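Local coordinates for protein malonyl-CoA decarboxylase (Rhodopseudomonas palustris, PDB 4KSA) that probably decarboxylates malonyl-CoA to acetyl-CoA and carbon dioxide, at residues Glu194-Ile199 and Phe231-Leu236; Lys238-Ala243 and Ala260-Phe265; Asp391-Leu396 and Leu410-Leu415. All coordinates share one frame; numbering follows the deposited sequence.

Contact 1: Glu194-Ile199 and Phe231-Leu236; sequences EQVHTI and FVEVAL
In the acetyltransferase-clan C-terminal domain, the loop leaving helix 184-193 sets Glu194, Val196 and His197 against Phe231 and Glu233 on strand 230-237, an interior strand of the mixed sheet. Glu233 is the hub, burying more surface against the loop than any other residue of the pair. Its CG stands anti to its own carbonyl carbon (chi1 -60°) and the chain is extended beyond, which carries the carboxylate up to the loop. There Glu233 OE1 meets Glu194 OE1 at 2.9 Å, two acceptors with no bond between them, the carboxylate planes turned 66° apart. Val196 lays CG2 3.3 Å from the same Glu233 OE1, and His197 brings CD2, at its ring edge, to within 3.3 Å of that oxygen; His197 NE2 is hydrogen-bonded to Tyr266 OH. The other Glu194 oxygen, OE2, lies 3.4 Å from Phe231 CE2 and near the ring plane, facing the positive, hydrogen-bearing rim. Outside the two segments, Glu233 OE1 forms a salt bridge with Arg208 NH1, and Glu233 OE2 is hydrogen-bonded to Ser267 OG. With no hydrogen bond joining the segments, Arg208 probably offsets the repulsion between the carboxylates if both are charged.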
# COMPACT_ATOMS: atom_id res chain seq x y z
N GLU A 194 -14.05 10.39 -22.41
CA GLU A 194 -13.16 10.32 -23.57
C GLU A 194 -13.49 11.41 -24.58
O GLU A 194 -14.65 11.55 -24.99
CB GLU A 194 -13.25 8.94 -24.24
CG GLU A 194 -12.40 8.80 -25.51
CD GLU A 194 -10.90 8.96 -25.25
OE1 GLU A 194 -10.16 9.26 -26.22
OE2 GLU A 194 -10.46 8.77 -24.10
N GLN A 195 -12.47 12.18 -24.98
CA GLN A 195 -12.62 13.28 -25.94
C GLN A 195 -12.41 12.87 -27.40
O GLN A 195 -13.37 12.64 -28.13
CB GLN A 195 -11.65 14.41 -25.59
CG GLN A 195 -11.87 14.99 -24.20
CD GLN A 195 -13.32 15.40 -23.97
OE1 GLN A 195 -13.88 16.21 -24.71
NE2 GLN A 195 -13.94 14.82 -22.95
N VAL A 196 -11.16 12.79 -27.81
CA VAL A 196 -10.83 12.39 -29.18
C VAL A 196 -11.48 11.05 -29.55
O VAL A 196 -12.60 11.01 -30.05
CB VAL A 196 -9.30 12.27 -29.38
CG1 VAL A 196 -8.72 13.62 -29.81
CG2 VAL A 196 -8.65 11.81 -28.09
N HIS A 197 -10.76 9.96 -29.28
CA HIS A 197 -11.23 8.60 -29.59
C HIS A 197 -12.71 8.35 -29.32
O HIS A 197 -13.33 9.00 -28.48
CB HIS A 197 -10.40 7.58 -28.81
CG HIS A 197 -8.93 7.69 -29.05
ND1 HIS A 197 -8.36 7.48 -30.28
CD2 HIS A 197 -7.91 8.02 -28.22
CE1 HIS A 197 -7.05 7.67 -30.20
NE2 HIS A 197 -6.76 8.00 -28.96
N THR A 198 -13.27 7.39 -30.06
CA THR A 198 -14.68 7.01 -29.93
C THR A 198 -14.76 5.73 -29.11
O THR A 198 -14.08 4.75 -29.42
CB THR A 198 -15.34 6.75 -31.31
OG1 THR A 198 -15.24 7.92 -32.13
CG2 THR A 198 -16.81 6.38 -31.14
N ILE A 199 -15.58 5.73 -28.07
CA ILE A 199 -15.69 4.54 -27.23
C ILE A 199 -17.13 4.19 -26.85
O ILE A 199 -17.90 5.05 -26.41
CB ILE A 199 -14.81 4.70 -25.95
CG1 ILE A 199 -13.34 4.87 -26.36
CG2 ILE A 199 -14.96 3.47 -25.06
CD1 ILE A 199 -12.39 5.15 -25.22
N PHE A 231 -7.83 14.72 -17.44
CA PHE A 231 -7.47 13.54 -18.23
C PHE A 231 -6.56 13.97 -19.39
O PHE A 231 -6.97 14.75 -20.25
CB PHE A 231 -8.75 12.91 -18.78
CG PHE A 231 -8.53 11.67 -19.57
CD1 PHE A 231 -7.80 10.62 -19.04
CD2 PHE A 231 -9.07 11.54 -20.84
CE1 PHE A 231 -7.60 9.44 -19.77
CE2 PHE A 231 -8.87 10.37 -21.59
CZ PHE A 231 -8.13 9.32 -21.05
N VAL A 232 -5.33 13.45 -19.41
CA VAL A 232 -4.35 13.79 -20.44
C VAL A 232 -4.02 12.62 -21.38
O VAL A 232 -3.52 11.60 -20.95
CB VAL A 232 -3.05 14.28 -19.78
CG1 VAL A 232 -2.08 14.75 -20.84
CG2 VAL A 232 -3.36 15.39 -18.83
N GLU A 233 -4.28 12.80 -22.67
CA GLU A 233 -4.00 11.75 -23.65
C GLU A 233 -2.70 12.04 -24.42
O GLU A 233 -2.47 13.15 -24.89
CB GLU A 233 -5.17 11.61 -24.61
CG GLU A 233 -6.44 11.23 -23.89
CD GLU A 233 -7.58 10.99 -24.82
OE1 GLU A 233 -7.47 10.04 -25.63
OE2 GLU A 233 -8.59 11.73 -24.75
N VAL A 234 -1.85 11.03 -24.54
CA VAL A 234 -0.56 11.18 -25.21
C VAL A 234 -0.31 10.12 -26.28
O VAL A 234 -0.85 9.02 -26.22
CB VAL A 234 0.60 11.11 -24.19
CG1 VAL A 234 1.92 11.30 -24.89
CG2 VAL A 234 0.42 12.17 -23.12
N ALA A 235 0.50 10.48 -27.27
CA ALA A 235 0.88 9.56 -28.35
C ALA A 235 2.40 9.47 -28.43
O ALA A 235 3.09 10.49 -28.44
CB ALA A 235 0.32 10.06 -29.68
N LEU A 236 2.93 8.24 -28.44
CA LEU A 236 4.37 8.03 -28.53
C LEU A 236 4.77 8.01 -30.01
O LEU A 236 4.24 7.22 -30.80
CB LEU A 236 4.76 6.70 -27.88
CG LEU A 236 4.81 6.64 -26.35
CD1 LEU A 236 4.72 8.05 -25.77
CD2 LEU A 236 3.67 5.74 -25.85

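Contact 2: Lys238-Ala243 and Ala260-Phe265; sequences KDSPAA and ATTAVF
Lys238 to Pro241 pass alongside Ala260 to Val264 in matching order, the end-to-end directions of the touching parts only 24° apart. Strand 262-270 runs antiparallel to strand 230-237, so this near-parallel course shows that the chain has swung round after leaving the latter.

The polar approaches centre on two threonine hydroxyls. Thr261 turns OG1 into the position between its backbone N and carbonyl carbon (chi1 50°), and the oxygen lands 3.3 Å from Lys238 CA. Thr262 OG1 lies 3.2 Å from Asp239 N, but the angle is too poor for a hydrogen bond. The hydroxyls instead find weak partners: Thr261 OG1 and Thr262 OG1 share a weak bond of 3.4 Å, Thr261 OG1 is also weakly bonded to Thr237 O, and Thr262 OG1 to Thr301 OG1 on the next strand. Thr261 and Thr262 both face Thr237, forming a classic beta bulge at the start of strand 262-270.

Van der Waals contacts make up the rest. The aliphatic part of Lys238 crosses Thr261 at about a right angle and sets CG 4.2 Å from Ala260 CA. Farther along, Thr262 CG2, anti to its own backbone N, approaches Ser240 OG at 3.9 Å, and Pro241 CG touches Val264 CG2 at 4.2 Å, the one apolar side-chain pair.

No hydrogen bond links the two segments; the contact itself is made by van der Waals fit, while hydrogen bonds of the loop, such as Asp239 O with Thr237 OG1, go to residues outside them.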
# COMPACT_ATOMS: atom_id res chain seq x y z
N LYS A 238 7.93 9.46 -33.30
CA LYS A 238 9.30 9.78 -33.72
C LYS A 238 9.40 11.14 -34.42
O LYS A 238 10.38 11.42 -35.11
CB LYS A 238 9.83 8.66 -34.63
CG LYS A 238 10.28 7.41 -33.88
CD LYS A 238 10.56 6.23 -34.82
CE LYS A 238 9.27 5.58 -35.30
NZ LYS A 238 9.51 4.27 -35.98
N ASP A 239 8.39 11.99 -34.23
CA ASP A 239 8.36 13.32 -34.85
C ASP A 239 7.18 14.11 -34.30
O ASP A 239 6.12 13.55 -34.04
CB ASP A 239 8.16 13.16 -36.35
CG ASP A 239 6.80 12.58 -36.68
OD1 ASP A 239 6.49 11.48 -36.17
OD2 ASP A 239 6.04 13.21 -37.45
N SER A 240 7.35 15.42 -34.16
CA SER A 240 6.31 16.32 -33.66
C SER A 240 5.32 16.66 -34.79
O SER A 240 5.53 17.63 -35.52
CB SER A 240 6.96 17.60 -33.15
OG SER A 240 8.11 17.30 -32.38
N PRO A 241 4.21 15.92 -34.92
CA PRO A 241 3.21 16.17 -35.98
C PRO A 241 2.62 17.57 -36.17
O PRO A 241 2.77 18.47 -35.34
CB PRO A 241 2.13 15.14 -35.69
CG PRO A 241 2.19 15.00 -34.21
CD PRO A 241 3.68 14.93 -33.96
N ALA A 242 1.93 17.72 -37.29
CA ALA A 242 1.32 18.99 -37.61
C ALA A 242 -0.16 18.76 -37.92
O ALA A 242 -0.91 19.72 -38.14
CB ALA A 242 2.03 19.62 -38.80
N ALA A 243 -0.58 17.51 -37.95
CA ALA A 243 -1.98 17.19 -38.22
C ALA A 243 -2.43 15.99 -37.37
O ALA A 243 -1.68 15.03 -37.21
CB ALA A 243 -2.18 16.90 -39.70
N ALA A 260 9.96 5.01 -29.75
CA ALA A 260 9.56 6.40 -29.82
C ALA A 260 10.59 7.35 -29.21
O ALA A 260 11.36 6.96 -28.34
CB ALA A 260 8.20 6.59 -29.13
N THR A 261 10.59 8.58 -29.70
CA THR A 261 11.50 9.62 -29.23
C THR A 261 10.72 10.84 -28.80
O THR A 261 11.20 11.67 -28.01
CB THR A 261 12.43 10.10 -30.32
OG1 THR A 261 11.64 10.43 -31.48
CG2 THR A 261 13.46 9.04 -30.65
N THR A 262 9.51 10.96 -29.34
CA THR A 262 8.64 12.09 -29.05
C THR A 262 7.37 11.70 -28.30
O THR A 262 6.75 10.66 -28.55
CB THR A 262 8.18 12.80 -30.35
OG1 THR A 262 9.24 12.79 -31.30
CG2 THR A 262 7.80 14.24 -30.06
N ALA A 263 7.00 12.57 -27.37
CA ALA A 263 5.79 12.39 -26.59
C ALA A 263 4.86 13.52 -27.05
O ALA A 263 5.20 14.70 -26.90
CB ALA A 263 6.09 12.52 -25.11
N VAL A 264 3.72 13.18 -27.63
CA VAL A 264 2.82 14.23 -28.06
C VAL A 264 1.41 14.28 -27.42
O VAL A 264 0.54 13.43 -27.62
CB VAL A 264 2.73 14.24 -29.59
CG1 VAL A 264 2.47 12.86 -30.12
CG2 VAL A 264 1.63 15.20 -30.03
N PHE A 265 1.22 15.32 -26.62
CA PHE A 265 -0.04 15.57 -25.94
C PHE A 265 -1.01 15.96 -27.03
O PHE A 265 -0.74 16.89 -27.79
CB PHE A 265 0.14 16.72 -24.96
CG PHE A 265 1.16 16.42 -23.92
CD1 PHE A 265 0.85 15.58 -22.87
CD2 PHE A 265 2.45 16.90 -24.04
CE1 PHE A 265 1.82 15.20 -21.96
CE2 PHE A 265 3.43 16.53 -23.14
CZ PHE A 265 3.12 15.67 -22.09

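Contact 3: Asp391-Leu396 and Leu410-Leu415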
# COMPACT_ATOMS: atom_id res chain seq x y z
N ASP A 391 5.61 26.90 -30.23
CA ASP A 391 6.63 26.47 -31.18
C ASP A 391 6.32 26.43 -32.69
O ASP A 391 7.21 26.67 -33.50
CB ASP A 391 7.14 25.09 -30.74
CG ASP A 391 8.58 24.85 -31.13
OD1 ASP A 391 9.45 25.67 -30.74
OD2 ASP A 391 8.86 23.83 -31.81
N ARG A 392 5.09 26.13 -33.08
CA ARG A 392 4.78 26.09 -34.50
C ARG A 392 3.29 26.18 -34.79
O ARG A 392 2.49 25.65 -34.05
CB ARG A 392 5.35 24.83 -35.15
CG ARG A 392 4.43 24.18 -36.18
CD ARG A 392 5.20 23.49 -37.28
NE ARG A 392 6.25 22.63 -36.75
CZ ARG A 392 6.11 21.33 -36.48
NH1 ARG A 392 7.14 20.64 -35.99
NH2 ARG A 392 4.95 20.72 -36.71
N LEU A 393 2.94 26.84 -35.89
CA LEU A 393 1.55 26.99 -36.30
C LEU A 393 1.29 26.00 -37.42
O LEU A 393 1.98 26.02 -38.43
CB LEU A 393 1.30 28.43 -36.77
CG LEU A 393 1.79 29.52 -35.81
CD1 LEU A 393 1.39 30.88 -36.34
CD2 LEU A 393 1.20 29.30 -34.44
N ASN A 394 0.30 25.13 -37.25
CA ASN A 394 0.03 24.13 -38.27
C ASN A 394 -1.18 24.41 -39.13
O ASN A 394 -2.28 23.96 -38.83
CB ASN A 394 -0.15 22.76 -37.61
CG ASN A 394 1.07 22.33 -36.83
OD1 ASN A 394 2.15 22.18 -37.38
ND2 ASN A 394 0.90 22.13 -35.53
N PHE A 395 -0.96 25.15 -40.22
CA PHE A 395 -2.05 25.47 -41.13
C PHE A 395 -2.71 24.16 -41.58
O PHE A 395 -2.02 23.19 -41.91
CB PHE A 395 -1.52 26.23 -42.36
CG PHE A 395 -2.61 26.75 -43.26
CD1 PHE A 395 -3.35 27.87 -42.90
CD2 PHE A 395 -2.94 26.08 -44.43
CE1 PHE A 395 -4.40 28.32 -43.70
CE2 PHE A 395 -3.99 26.52 -45.24
CZ PHE A 395 -4.72 27.64 -44.87
N LEU A 396 -4.04 24.13 -41.58
CA LEU A 396 -4.79 22.95 -42.00
C LEU A 396 -4.39 21.65 -41.30
O LEU A 396 -4.29 20.61 -41.93
CB LEU A 396 -4.69 22.78 -43.51
CG LEU A 396 -5.58 23.73 -44.32
CD1 LEU A 396 -5.40 23.54 -45.82
CD2 LEU A 396 -7.02 23.45 -43.92
N LEU A 410 -6.75 25.42 -38.28
CA LEU A 410 -5.49 25.79 -37.68
C LEU A 410 -5.22 25.14 -36.32
O LEU A 410 -6.00 25.27 -35.39
CB LEU A 410 -5.42 27.32 -37.54
CG LEU A 410 -4.06 27.98 -37.28
CD1 LEU A 410 -3.77 28.07 -35.80
CD2 LEU A 410 -2.97 27.20 -38.01
N MSE A 411 -4.09 24.43 -36.24
CA MSE A 411 -3.66 23.78 -35.01
C MSE A 411 -2.26 24.28 -34.71
O MSE A 411 -1.68 25.02 -35.50
CB MSE A 411 -3.61 22.26 -35.16
CG MSE A 411 -4.96 21.60 -35.26
SE MSE A 411 -4.83 19.69 -34.98
CE MSE A 411 -5.27 19.64 -33.09
N VAL A 412 -1.72 23.90 -33.56
CA VAL A 412 -0.38 24.31 -33.19
C VAL A 412 0.29 23.29 -32.30
O VAL A 412 -0.33 22.32 -31.86
CB VAL A 412 -0.37 25.64 -32.44
CG1 VAL A 412 -0.95 26.74 -33.29
CG2 VAL A 412 -1.13 25.48 -31.15
N ASN A 413 1.58 23.49 -32.07
CA ASN A 413 2.35 22.62 -31.21
C ASN A 413 2.93 23.56 -30.18
O ASN A 413 3.41 24.64 -30.53
CB ASN A 413 3.52 21.95 -31.94
CG ASN A 413 3.11 21.26 -33.22
OD1 ASN A 413 3.32 21.79 -34.31
ND2 ASN A 413 2.55 20.07 -33.11
N TYR A 414 2.84 23.19 -28.92
CA TYR A 414 3.45 23.99 -27.87
C TYR A 414 4.63 23.09 -27.54
O TYR A 414 4.53 21.87 -27.64
CB TYR A 414 2.50 24.19 -26.69
CG TYR A 414 1.36 25.16 -26.97
CD1 TYR A 414 1.50 26.52 -26.73
CD2 TYR A 414 0.13 24.70 -27.47
CE1 TYR A 414 0.44 27.42 -26.97
CE2 TYR A 414 -0.93 25.59 -27.72
CZ TYR A 414 -0.77 26.94 -27.47
OH TYR A 414 -1.81 27.81 -27.71
N LEU A 415 5.76 23.68 -27.18
CA LEU A 415 6.95 22.89 -26.91
C LEU A 415 7.28 22.92 -25.42
O LEU A 415 7.49 23.98 -24.83
CB LEU A 415 8.12 23.44 -27.75
CG LEU A 415 9.46 22.71 -27.89
CD1 LEU A 415 10.27 22.86 -26.61
CD2 LEU A 415 9.22 21.25 -28.25
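Asn413 O accepts two backbone donors at once, Asp391 N at 3.2 Å and, weakly, Arg392 N at 3.4 Å, which defines a classic beta bulge in an otherwise antiparallel pairing. Further backbone bonds follow: Asn413 N gives to Arg392 O (3.1 Å), and Asn394 and Met411, a selenomethionine, exchange N-H and C=O in both directions. Asp391 OD1 forms a salt bridge with Arg389 NH1. On the face carrying Arg392, Asn394 and Asn413, Asn394 ND2 donates to Asn413 OD1 at 2.7 Å, arriving 56° out of the carbonyl plane with the amides 77° apart. Asn394 OD1 receives Arg392 NH2 at 3.2 Å on an in-plane lone pair, while Asn413 OD1 sits over one guanidinium face without a hydrogen bond to it. Arg392 NH2 also bonds weakly to Ser240 O and Pro241 O; Asn413 ND2 is taken up by Thr304 O and a carbonyl of an earlier loop. A leucine at Asn394 would probably leave Asn413 OD1 without its amide donor and Arg392 NH2 with only its weak carbonyl partners among those named here. On the other face, Leu393 CD2 packs on Val412 CG1 at 3.5 Å, and both residues meet Phe365 of helix 347-367. Strand 389-394 is outermost within the chain; strand 411-416 separates it from strand 301-304.

All three contacts reach one mixed sheet and are partly buried, but differently. Contact 3 pairs two of its strands, including an outermost one, and is the only one with hydrogen bonds between its segments; contacts 1 and 2 lay loops beside interior strands, contact 1 through acidic side chains, contact 2 mainly through van der Waals contact and with an exposed lysine and aspartate. Contacts 1 and 2 adjoin through neighbouring strands: Ala235 O probably accepts Val264 N at 2.9 Å, and Val234 packs on Phe265. The loop of contact 2 is joined to contact 3 by a hydrogen bond from Asn413 ND2 to Pro241 O, 2.7 Å long. Contacts 1 and 3 do not touch, their nearest atoms about 8 Å apart.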